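PDB 6L6J: Oxidored_FMN domain-containing protein from [Pseudomonas] geniculata N1, which probably oxidises the amine 6-hydroxypseudooxynicotine with the help of bound FMN and a [4Fe-4S] cluster, and also binds ADP. Local coordinates for residues G97-V102 / F164-V169; Y170-L175 / D257-D262; V221-A226 / D251-W256. All coordinates share one frame; numbering follows the deposited sequence.

Contact 1 (G97-V102 / F164-V169)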
loop_
_atom_site.group_PDB
_atom_site.type_symbol
_atom_site.label_atom_id
_atom_site.label_comp_id
_atom_site.label_asym_id
_atom_site.label_seq_id
_atom_site.Cartn_x
_atom_site.Cartn_y
_atom_site.Cartn_z
ATOM N N GLY A 97 15.657 -21.194 -0.431
ATOM C CA GLY A 97 16.076 -21.332 -1.841
ATOM C C GLY A 97 15.515 -20.257 -2.758
ATOM O O GLY A 97 15.550 -20.464 -3.982
ATOM N N ALA A 98 14.976 -19.175 -2.195
ATOM C CA ALA A 98 14.758 -17.889 -2.891
ATOM C C ALA A 98 16.128 -17.278 -3.204
ATOM O O ALA A 98 17.084 -17.516 -2.434
ATOM C CB ALA A 98 13.943 -16.955 -2.030
ATOM N N LEU A 99 16.231 -16.524 -4.299
ATOM C CA LEU A 99 17.387 -15.617 -4.531
ATOM C C LEU A 99 17.164 -14.345 -3.695
ATOM O O LEU A 99 16.033 -14.096 -3.212
ATOM C CB LEU A 99 17.515 -15.255 -6.011
ATOM C CG LEU A 99 17.718 -16.401 -6.999
ATOM C CD1 LEU A 99 18.200 -15.851 -8.337
ATOM C CD2 LEU A 99 18.706 -17.445 -6.478
ATOM N N ALA A 100 18.234 -13.586 -3.522
ATOM C CA ALA A 100 18.334 -12.399 -2.662
ATOM C C ALA A 100 18.899 -11.276 -3.534
ATOM O O ALA A 100 20.067 -11.398 -3.993
ATOM C CB ALA A 100 19.197 -12.705 -1.471
ATOM N N GLY A 101 18.048 -10.283 -3.829
ATOM C CA GLY A 101 18.392 -9.112 -4.646
ATOM C C GLY A 101 18.420 -7.887 -3.766
ATOM O O GLY A 101 17.895 -7.965 -2.633
ATOM N N VAL A 102 19.031 -6.805 -4.235
ATOM C CA VAL A 102 19.121 -5.550 -3.446
ATOM C C VAL A 102 19.049 -4.375 -4.423
ATOM O O VAL A 102 19.818 -4.369 -5.413
ATOM C CB VAL A 102 20.388 -5.515 -2.580
ATOM C CG1 VAL A 102 21.660 -5.626 -3.407
ATOM C CG2 VAL A 102 20.435 -4.277 -1.706
ATOM N N PHE A 164 24.227 -11.390 -1.751
ATOM C CA PHE A 164 23.129 -11.043 -2.684
ATOM C C PHE A 164 23.428 -11.704 -4.043
ATOM O O PHE A 164 24.588 -11.711 -4.528
ATOM C CB PHE A 164 22.951 -9.515 -2.774
ATOM C CG PHE A 164 22.375 -8.841 -1.545
ATOM C CD1 PHE A 164 21.026 -8.958 -1.229
ATOM C CD2 PHE A 164 23.179 -8.097 -0.690
ATOM C CE1 PHE A 164 20.504 -8.352 -0.096
ATOM C CE2 PHE A 164 22.650 -7.490 0.443
ATOM C CZ PHE A 164 21.314 -7.608 0.731
ATOM N N ASP A 165 22.386 -12.249 -4.659
ATOM C CA ASP A 165 22.448 -12.959 -5.965
ATOM C C ASP A 165 22.236 -11.973 -7.109
ATOM O O ASP A 165 22.764 -12.237 -8.226
ATOM C CB ASP A 165 21.397 -14.072 -6.020
ATOM C CG ASP A 165 21.562 -15.062 -4.884
ATOM O OD1 ASP A 165 22.589 -15.796 -4.871
ATOM O OD2 ASP A 165 20.684 -15.065 -4.000
ATOM N N ILE A 166 21.437 -10.928 -6.847
ATOM C CA ILE A 166 20.961 -9.928 -7.849
ATOM C C ILE A 166 21.246 -8.539 -7.281
ATOM O O ILE A 166 20.684 -8.203 -6.209
ATOM C CB ILE A 166 19.462 -10.109 -8.162
ATOM C CG1 ILE A 166 19.112 -11.560 -8.519
ATOM C CG2 ILE A 166 19.027 -9.148 -9.258
ATOM C CD1 ILE A 166 17.628 -11.880 -8.465
ATOM N N VAL A 167 22.075 -7.766 -7.981
ATOM C CA VAL A 167 22.514 -6.403 -7.573
ATOM C C VAL A 167 21.946 -5.432 -8.607
ATOM O O VAL A 167 22.206 -5.671 -9.795
ATOM C CB VAL A 167 24.048 -6.353 -7.472
ATOM C CG1 VAL A 167 24.595 -4.968 -7.193
ATOM C CG2 VAL A 167 24.551 -7.330 -6.424
ATOM N N TYR A 168 21.197 -4.402 -8.173
ATOM C CA TYR A 168 20.404 -3.501 -9.066
ATOM C C TYR A 168 21.210 -2.247 -9.446
ATOM O O TYR A 168 22.165 -1.841 -8.714
ATOM C CB TYR A 168 19.060 -3.084 -8.454
ATOM C CG TYR A 168 17.899 -4.005 -8.748
ATOM C CD1 TYR A 168 17.685 -5.168 -8.025
ATOM C CD2 TYR A 168 16.964 -3.677 -9.708
ATOM C CE1 TYR A 168 16.589 -5.989 -8.258
ATOM C CE2 TYR A 168 15.863 -4.478 -9.945
ATOM C CZ TYR A 168 15.673 -5.649 -9.232
ATOM O OH TYR A 168 14.597 -6.452 -9.513
ATOM N N VAL A 169 20.844 -1.670 -10.592
ATOM C CA VAL A 169 21.169 -0.272 -10.989
ATOM C C VAL A 169 19.823 0.449 -11.094
ATOM O O VAL A 169 18.982 0.014 -11.894
ATOM C CB VAL A 169 21.977 -0.221 -12.298
ATOM C CG1 VAL A 169 21.782 1.072 -13.059
ATOM C CG2 VAL A 169 23.457 -0.453 -12.041
#
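The ring of F164 takes V102 over one face: CB of V102 stands 3.8 Å from the F164 ring centroid, 13° off the ring normal, a CH-pi contact. At the edge of that ring, near its plane, lies the backbone carbonyl of A100. The second ring, Y168, meets V102 O at its edge, and its hydroxyl is hydrogen-bonded to Y25 and D257.

Between the strands, A100 O is gripped twice, by D165 N at 2.6 Å and by I166 N, which comes in tilted from the carbonyl plane. D165 also answers with its side chain: CG sits anti to the carbonyl carbon (chi1 -57°), bringing OD2 within 2.9 Å of A100 N, which it meets with its anti lone pair, while OD1 forms a salt bridge with K94. Further along, V102 N bonds to I166 O and Y168 N to V102 O, the usual parallel pattern. At G101, which has no side chain, CA approaches I166 O.

This pairs strands 99-105 and 166-171, third and fourth of the eight-stranded TIM barrel. F164 packs outward on L86 and V90 of helix 83-94 and on A159 of helix 142-162, while strand 55-62 flanks 99-105 on its other edge.

Contact 2 (Y170-L175 / D257-D262). With FMN (flavin mononucleotide), chain B.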
loop_
_atom_site.group_PDB
_atom_site.type_symbol
_atom_site.label_atom_id
_atom_site.label_comp_id
_atom_site.label_asym_id
_atom_site.label_seq_id
_atom_site.Cartn_x
_atom_site.Cartn_y
_atom_site.Cartn_z
ATOM N N TYR A 170 19.578 1.451 -10.253
ATOM C CA TYR A 170 18.204 1.964 -10.018
ATOM C C TYR A 170 18.016 3.270 -10.775
ATOM O O TYR A 170 18.722 4.265 -10.479
ATOM C CB TYR A 170 17.955 2.175 -8.533
ATOM C CG TYR A 170 16.585 2.681 -8.191
ATOM C CD1 TYR A 170 15.460 1.965 -8.545
ATOM C CD2 TYR A 170 16.407 3.845 -7.469
ATOM C CE1 TYR A 170 14.187 2.400 -8.209
ATOM C CE2 TYR A 170 15.142 4.283 -7.115
ATOM C CZ TYR A 170 14.030 3.563 -7.488
ATOM O OH TYR A 170 12.780 3.979 -7.166
ATOM N N CYS A 171 17.077 3.264 -11.712
ATOM C CA CYS A 171 16.724 4.442 -12.536
ATOM C C CYS A 171 15.213 4.477 -12.754
ATOM O O CYS A 171 14.782 4.192 -13.865
ATOM C CB CYS A 171 17.475 4.403 -13.855
ATOM S SG CYS A 171 17.167 5.864 -14.863
ATOM N N ALA A 172 14.453 4.839 -11.717
ATOM C CA ALA A 172 12.977 4.740 -11.676
ATOM C C ALA A 172 12.393 5.677 -10.619
ATOM O O ALA A 172 13.172 6.387 -9.992
ATOM C CB ALA A 172 12.564 3.304 -11.418
ATOM N N HIS A 173 11.055 5.710 -10.523
ATOM C CA HIS A 173 10.214 6.423 -9.515
ATOM C C HIS A 173 10.491 7.941 -9.422
ATOM O O HIS A 173 9.922 8.569 -8.493
ATOM C CB HIS A 173 10.411 5.749 -8.152
ATOM C CG HIS A 173 9.821 4.386 -8.124
ATOM N ND1 HIS A 173 10.594 3.256 -8.173
ATOM C CD2 HIS A 173 8.527 3.983 -8.090
ATOM C CE1 HIS A 173 9.797 2.201 -8.159
ATOM N NE2 HIS A 173 8.521 2.620 -8.109
ATOM N N ASN A 174 11.321 8.522 -10.303
ATOM C CA ASN A 174 11.920 9.858 -10.064
ATOM C C ASN A 174 12.598 9.901 -8.670
ATOM O O ASN A 174 12.631 10.989 -8.051
ATOM C CB ASN A 174 10.857 10.943 -10.191
ATOM C CG ASN A 174 11.463 12.326 -10.218
ATOM O OD1 ASN A 174 12.626 12.468 -10.625
ATOM N ND2 ASN A 174 10.714 13.329 -9.766
ATOM N N LEU A 175 13.145 8.770 -8.202
ATOM C CA LEU A 175 13.948 8.669 -6.952
ATOM C C LEU A 175 15.383 8.226 -7.272
ATOM O O LEU A 175 15.961 7.512 -6.451
ATOM C CB LEU A 175 13.273 7.681 -5.994
ATOM C CG LEU A 175 11.802 7.956 -5.681
ATOM C CD1 LEU A 175 11.220 6.842 -4.825
ATOM C CD2 LEU A 175 11.619 9.311 -4.991
ATOM N N ASP A 257 14.072 -4.911 -15.016
ATOM C CA ASP A 257 12.912 -4.694 -14.103
ATOM C C ASP A 257 12.206 -3.387 -14.505
ATOM O O ASP A 257 12.820 -2.303 -14.299
ATOM C CB ASP A 257 13.342 -4.689 -12.630
ATOM C CG ASP A 257 12.162 -4.667 -11.672
ATOM O OD1 ASP A 257 11.046 -4.266 -12.096
ATOM O OD2 ASP A 257 12.352 -5.071 -10.521
ATOM N N VAL A 258 10.989 -3.465 -15.070
ATOM C CA VAL A 258 10.379 -2.302 -15.791
ATOM C C VAL A 258 8.982 -1.975 -15.244
ATOM O O VAL A 258 8.131 -2.891 -15.077
ATOM C CB VAL A 258 10.376 -2.461 -17.330
ATOM C CG1 VAL A 258 11.786 -2.387 -17.904
ATOM C CG2 VAL A 258 9.643 -3.712 -17.795
ATOM N N ASN A 259 8.765 -0.674 -15.033
ATOM C CA ASN A 259 7.532 -0.097 -14.440
ATOM C C ASN A 259 7.334 1.333 -14.971
ATOM O O ASN A 259 8.092 1.742 -15.874
ATOM C CB ASN A 259 7.594 -0.192 -12.911
ATOM C CG ASN A 259 8.620 0.738 -12.292
ATOM O OD1 ASN A 259 9.381 1.405 -13.004
ATOM N ND2 ASN A 259 8.655 0.772 -10.964
ATOM N N VAL A 260 6.370 2.076 -14.415
ATOM C CA VAL A 260 6.034 3.468 -14.856
ATOM C C VAL A 260 6.502 4.464 -13.782
ATOM O O VAL A 260 6.313 4.203 -12.565
ATOM C CB VAL A 260 4.534 3.607 -15.167
ATOM C CG1 VAL A 260 4.122 2.654 -16.276
ATOM C CG2 VAL A 260 3.664 3.398 -13.934
ATOM N N SER A 261 7.094 5.580 -14.213
ATOM C CA SER A 261 7.648 6.612 -13.295
ATOM C C SER A 261 6.520 7.365 -12.573
ATOM O O SER A 261 5.420 7.644 -13.163
ATOM C CB SER A 261 8.584 7.598 -13.945
ATOM O OG SER A 261 9.215 8.409 -12.945
ATOM N N ASP A 262 6.877 7.696 -11.335
ATOM C CA ASP A 262 6.073 8.247 -10.220
ATOM C C ASP A 262 5.300 7.118 -9.521
ATOM O O ASP A 262 4.571 6.370 -10.189
ATOM C CB ASP A 262 5.215 9.436 -10.625
ATOM C CG ASP A 262 4.915 10.345 -9.436
ATOM O OD1 ASP A 262 5.881 10.827 -8.799
ATOM O OD2 ASP A 262 3.718 10.528 -9.123
HETATM N N1 FMN B . 9.735 0.462 -5.624
HETATM C C2 FMN B . 11.086 0.696 -5.597
HETATM O O2 FMN B . 11.692 0.671 -6.673
HETATM N N3 FMN B . 11.803 0.917 -4.487
HETATM C C4 FMN B . 11.214 0.926 -3.280
HETATM O O4 FMN B . 11.872 1.133 -2.262
HETATM C C4A FMN B . 9.742 0.710 -3.204
HETATM N N5 FMN B . 9.086 0.713 -2.019
HETATM C C5A FMN B . 7.762 0.434 -1.997
HETATM C C6 FMN B . 7.097 0.361 -0.776
HETATM C C7 FMN B . 5.751 0.056 -0.763
HETATM C C7M FMN B . 5.046 0.047 0.539
HETATM C C8 FMN B . 5.025 -0.225 -2.007
HETATM C C8M FMN B . 3.554 -0.521 -2.017
HETATM C C9 FMN B . 5.664 -0.161 -3.217
HETATM C C9A FMN B . 7.016 0.146 -3.274
HETATM N N10 FMN B . 7.699 0.169 -4.498
HETATM C C10 FMN B . 9.044 0.446 -4.479
HETATM C "C1'" FMN B . 7.024 -0.109 -5.806
HETATM C "C2'" FMN B . 6.880 -1.603 -6.026
HETATM O "O2'" FMN B . 8.187 -2.124 -6.191
HETATM C "C3'" FMN B . 6.070 -1.940 -7.241
HETATM O "O3'" FMN B . 6.765 -1.478 -8.400
HETATM C "C4'" FMN B . 4.656 -1.359 -7.235
HETATM O "O4'" FMN B . 4.052 -1.528 -5.931
HETATM C "C5'" FMN B . 3.798 -1.982 -8.327
HETATM O "O5'" FMN B . 3.695 -3.372 -8.070
HETATM P P FMN B . 2.431 -3.967 -7.250
HETATM O O1P FMN B . 1.213 -3.675 -8.098
HETATM O O2P FMN B . 2.782 -5.417 -7.140
HETATM O O3P FMN B . 2.435 -3.236 -5.921
HETATM O O HOH W 1 9.019 3.863 -11.717
#
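The FMN pocket at the C-terminal mouth of the TIM barrel is where H173 and N259 meet, H173 from the loop after strand 166-171 and N259 from strand 255-261. The imidazole and the amide cross at about a right angle, their planes 88° apart, with H173 CE1 3.3 Å from N259 ND2. CG of N259 lies between its backbone N and carbonyl carbon (chi1 70°), which sets ND2 beside the H173 ring.

A water links the H173 backbone N-H to the N259 side chain. It accepts from H173 N at 3.0 Å and donates to N259 OD1 at 2.8 Å, with a weaker bond to V260 O; it also sits over one face of the H173 ring. The imidazole itself is held within its own segment, where H173 ND1 and Y170 OH share a hydrogen bond of 2.5 Å. Outside the two segments, D266 OD2 bonds to H173 NE2 and to the flavin. Y170 CE1 is 3.4 Å from FMN O2, beside the pyrimidine end of the isoalloxazine.

At the end of strand 255-261, S261 OG bonds to Q179 and D229, close to the backbone of N174. An alanine in place of H173 would be likely to leave the Y170 hydroxyl without its imidazole mate and open a gap between N259 and the flavin.

With both nitrogens engaged, the imidazole is fixed in rotation, and the chain Y170-H173-D266 forms a polar wall beside the flavin, probably helping to set the environment of its N1-C2=O2 region.

Contact 3 (V221-A226 / D251-W256). With FMN (flavin mononucleotide), chain B.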
loop_
_atom_site.group_PDB
_atom_site.type_symbol
_atom_site.label_atom_id
_atom_site.label_comp_id
_atom_site.label_asym_id
_atom_site.label_seq_id
_atom_site.Cartn_x
_atom_site.Cartn_y
_atom_site.Cartn_z
ATOM N N VAL A 221 23.223 -8.657 -12.700
ATOM C CA VAL A 221 23.087 -7.174 -12.591
ATOM C C VAL A 221 21.747 -6.765 -13.194
ATOM O O VAL A 221 21.590 -6.919 -14.420
ATOM C CB VAL A 221 24.238 -6.474 -13.307
ATOM C CG1 VAL A 221 24.171 -4.976 -13.102
ATOM C CG2 VAL A 221 25.566 -7.059 -12.853
ATOM N N ALA A 222 20.804 -6.330 -12.355
ATOM C CA ALA A 222 19.437 -5.946 -12.779
ATOM C C ALA A 222 19.378 -4.437 -13.048
ATOM O O ALA A 222 20.118 -3.689 -12.434
ATOM C CB ALA A 222 18.438 -6.365 -11.729
ATOM N N VAL A 223 18.525 -3.996 -13.959
ATOM C CA VAL A 223 18.165 -2.554 -14.059
ATOM C C VAL A 223 16.689 -2.445 -13.713
ATOM O O VAL A 223 15.875 -3.107 -14.399
ATOM C CB VAL A 223 18.467 -1.951 -15.443
ATOM C CG1 VAL A 223 18.225 -0.453 -15.458
ATOM C CG2 VAL A 223 19.899 -2.232 -15.861
ATOM N N ARG A 224 16.356 -1.663 -12.684
ATOM C CA ARG A 224 14.966 -1.188 -12.519
ATOM C C ARG A 224 14.867 0.101 -13.335
ATOM O O ARG A 224 15.730 0.987 -13.149
ATOM C CB ARG A 224 14.595 -1.034 -11.048
ATOM C CG ARG A 224 13.127 -0.692 -10.856
ATOM C CD ARG A 224 12.164 -1.850 -10.697
ATOM N NE ARG A 224 11.339 -1.646 -9.519
ATOM C CZ ARG A 224 10.086 -2.039 -9.355
ATOM N NH1 ARG A 224 9.433 -2.675 -10.304
ATOM N NH2 ARG A 224 9.469 -1.759 -8.223
ATOM N N PHE A 225 13.924 0.167 -14.278
ATOM C CA PHE A 225 13.807 1.327 -15.201
ATOM C C PHE A 225 12.336 1.701 -15.383
ATOM O O PHE A 225 11.537 0.837 -15.771
ATOM C CB PHE A 225 14.526 1.057 -16.526
ATOM C CG PHE A 225 14.415 2.176 -17.531
ATOM C CD1 PHE A 225 14.885 3.444 -17.227
ATOM C CD2 PHE A 225 13.850 1.968 -18.779
ATOM C CE1 PHE A 225 14.769 4.489 -18.131
ATOM C CE2 PHE A 225 13.745 3.012 -19.686
ATOM C CZ PHE A 225 14.197 4.275 -19.357
ATOM N N ALA A 226 12.022 2.955 -15.047
ATOM C CA ALA A 226 10.778 3.653 -15.427
ATOM C C ALA A 226 10.833 3.950 -16.932
ATOM O O ALA A 226 11.704 4.768 -17.353
ATOM C CB ALA A 226 10.608 4.906 -14.602
ATOM N N ASP A 251 20.801 -5.630 -24.234
ATOM C CA ASP A 251 21.361 -6.944 -23.805
ATOM C C ASP A 251 22.606 -6.714 -22.928
ATOM O O ASP A 251 23.406 -7.662 -22.761
ATOM C CB ASP A 251 21.605 -7.857 -25.017
ATOM C CG ASP A 251 20.342 -8.461 -25.638
ATOM O OD1 ASP A 251 19.272 -8.425 -25.012
ATOM O OD2 ASP A 251 20.438 -8.970 -26.751
ATOM N N VAL A 252 22.731 -5.525 -22.327
ATOM C CA VAL A 252 23.795 -5.205 -21.331
ATOM C C VAL A 252 23.462 -5.861 -19.993
ATOM O O VAL A 252 24.284 -6.597 -19.462
ATOM C CB VAL A 252 24.022 -3.692 -21.191
ATOM C CG1 VAL A 252 25.106 -3.369 -20.163
ATOM C CG2 VAL A 252 24.359 -3.072 -22.535
ATOM N N PRO A 253 22.285 -5.622 -19.378
ATOM C CA PRO A 253 21.978 -6.240 -18.085
ATOM C C PRO A 253 21.494 -7.689 -18.231
ATOM O O PRO A 253 21.159 -8.127 -19.333
ATOM C CB PRO A 253 20.848 -5.356 -17.525
ATOM C CG PRO A 253 20.121 -4.874 -18.769
ATOM C CD PRO A 253 21.182 -4.773 -19.860
ATOM N N ASP A 254 21.467 -8.393 -17.110
ATOM C CA ASP A 254 21.038 -9.809 -17.003
ATOM C C ASP A 254 19.517 -9.838 -16.806
ATOM O O ASP A 254 18.897 -10.882 -17.082
ATOM C CB ASP A 254 21.792 -10.496 -15.859
ATOM C CG ASP A 254 23.306 -10.480 -16.031
ATOM O OD1 ASP A 254 23.765 -10.971 -17.078
ATOM O OD2 ASP A 254 24.015 -9.982 -15.135
ATOM N N LEU A 255 18.941 -8.737 -16.322
ATOM C CA LEU A 255 17.488 -8.606 -16.032
ATOM C C LEU A 255 17.076 -7.153 -16.264
ATOM O O LEU A 255 17.807 -6.246 -15.790
ATOM C CB LEU A 255 17.234 -9.031 -14.579
ATOM C CG LEU A 255 15.806 -8.888 -14.021
ATOM C CD1 LEU A 255 14.911 -10.042 -14.439
ATOM C CD2 LEU A 255 15.829 -8.838 -12.499
ATOM N N TRP A 256 15.973 -6.950 -16.985
ATOM C CA TRP A 256 15.221 -5.672 -17.044
ATOM C C TRP A 256 14.055 -5.746 -16.058
ATOM O O TRP A 256 13.151 -6.582 -16.284
ATOM C CB TRP A 256 14.730 -5.400 -18.462
ATOM C CG TRP A 256 15.821 -4.960 -19.380
ATOM C CD1 TRP A 256 16.533 -5.732 -20.250
ATOM C CD2 TRP A 256 16.327 -3.623 -19.520
ATOM N NE1 TRP A 256 17.446 -4.963 -20.918
ATOM C CE2 TRP A 256 17.352 -3.671 -20.485
ATOM C CE3 TRP A 256 16.003 -2.392 -18.939
ATOM C CZ2 TRP A 256 18.065 -2.542 -20.868
ATOM C CZ3 TRP A 256 16.709 -1.272 -19.327
ATOM C CH2 TRP A 256 17.724 -1.349 -20.281
HETATM N N1 FMN B . 9.735 0.462 -5.624
HETATM C C2 FMN B . 11.086 0.696 -5.597
HETATM O O2 FMN B . 11.692 0.671 -6.673
HETATM N N3 FMN B . 11.803 0.917 -4.487
HETATM C C4 FMN B . 11.214 0.926 -3.280
HETATM O O4 FMN B . 11.872 1.133 -2.262
HETATM C C4A FMN B . 9.742 0.710 -3.204
HETATM N N5 FMN B . 9.086 0.713 -2.019
HETATM C C5A FMN B . 7.762 0.434 -1.997
HETATM C C6 FMN B . 7.097 0.361 -0.776
HETATM C C7 FMN B . 5.751 0.056 -0.763
HETATM C C7M FMN B . 5.046 0.047 0.539
HETATM C C8 FMN B . 5.025 -0.225 -2.007
HETATM C C8M FMN B . 3.554 -0.521 -2.017
HETATM C C9 FMN B . 5.664 -0.161 -3.217
HETATM C C9A FMN B . 7.016 0.146 -3.274
HETATM N N10 FMN B . 7.699 0.169 -4.498
HETATM C C10 FMN B . 9.044 0.446 -4.479
HETATM C "C1'" FMN B . 7.024 -0.109 -5.806
HETATM C "C2'" FMN B . 6.880 -1.603 -6.026
HETATM O "O2'" FMN B . 8.187 -2.124 -6.191
HETATM C "C3'" FMN B . 6.070 -1.940 -7.241
HETATM O "O3'" FMN B . 6.765 -1.478 -8.400
HETATM C "C4'" FMN B . 4.656 -1.359 -7.235
HETATM O "O4'" FMN B . 4.052 -1.528 -5.931
HETATM C "C5'" FMN B . 3.798 -1.982 -8.327
HETATM O "O5'" FMN B . 3.695 -3.372 -8.070
HETATM P P FMN B . 2.431 -3.967 -7.250
HETATM O O1P FMN B . 1.213 -3.675 -8.098
HETATM O O2P FMN B . 2.782 -5.417 -7.140
HETATM O O3P FMN B . 2.435 -3.236 -5.921
#
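Strands 220-229 and 255-261, joined through helix 241-249, make a beta-alpha-beta crossover of the TIM barrel, and V221 meets D254 where the second strand comes in. The pairing is reciprocal: D254 N bonds to V221 O at 3.1 Å, and V221 N returns a nearly straight bond (168°) to the anti lone pair of D254 OD2, at 2.9 Å. One step on, V223 N bonds to L255 O at 3.0 Å.

On one face of the sheet A222 CB touches L255 CD2 at 3.7 Å. On the other, CG2 of V223, anti to the carbonyl carbon, reaches P253 CB at 3.7 Å. P253 CG in turn lies over one face of the W256 indole, offset toward the rim, and F225 CB meets the edge of the same ring through CZ3. The indole N-H goes to the carbonyl of A250.

R224 starts out away from 251-256; its chain, bent at chi2 and chi3, carries the guanidinium to the FMN and to D257 further along strand 255-261. NH2 of R224 bonds to FMN O3' at 2.7 Å and more weakly to FMN N1, while NH1 makes a salt bridge with D257. A positive guanidinium beside N1 would probably stabilise negative charge on the reduced flavin, as is familiar in flavoenzymes.

All three contacts are buried and belong to one barrel, but their chemistry follows their height in it. Contacts 1 and 3 are edge-to-edge strand pairings, each with an aspartate carboxylate taking a backbone N-H of the neighbouring strand and with apolar packing alongside. Contact 2 has no clear direct hydrogen bond between its segments and relies on a water and on polar side chains round the flavin. Contacts 1 and 2 both use strand 166-171, and contacts 2 and 3 both use strand 255-261. Strand 220-229 of contact 3 lies between these two, with A222 bonded to V167 and V169. Contacts 2 and 3 both reach FMN, and the backbone of D257 in contact 2 bonds to V223 and F225 of contact 3.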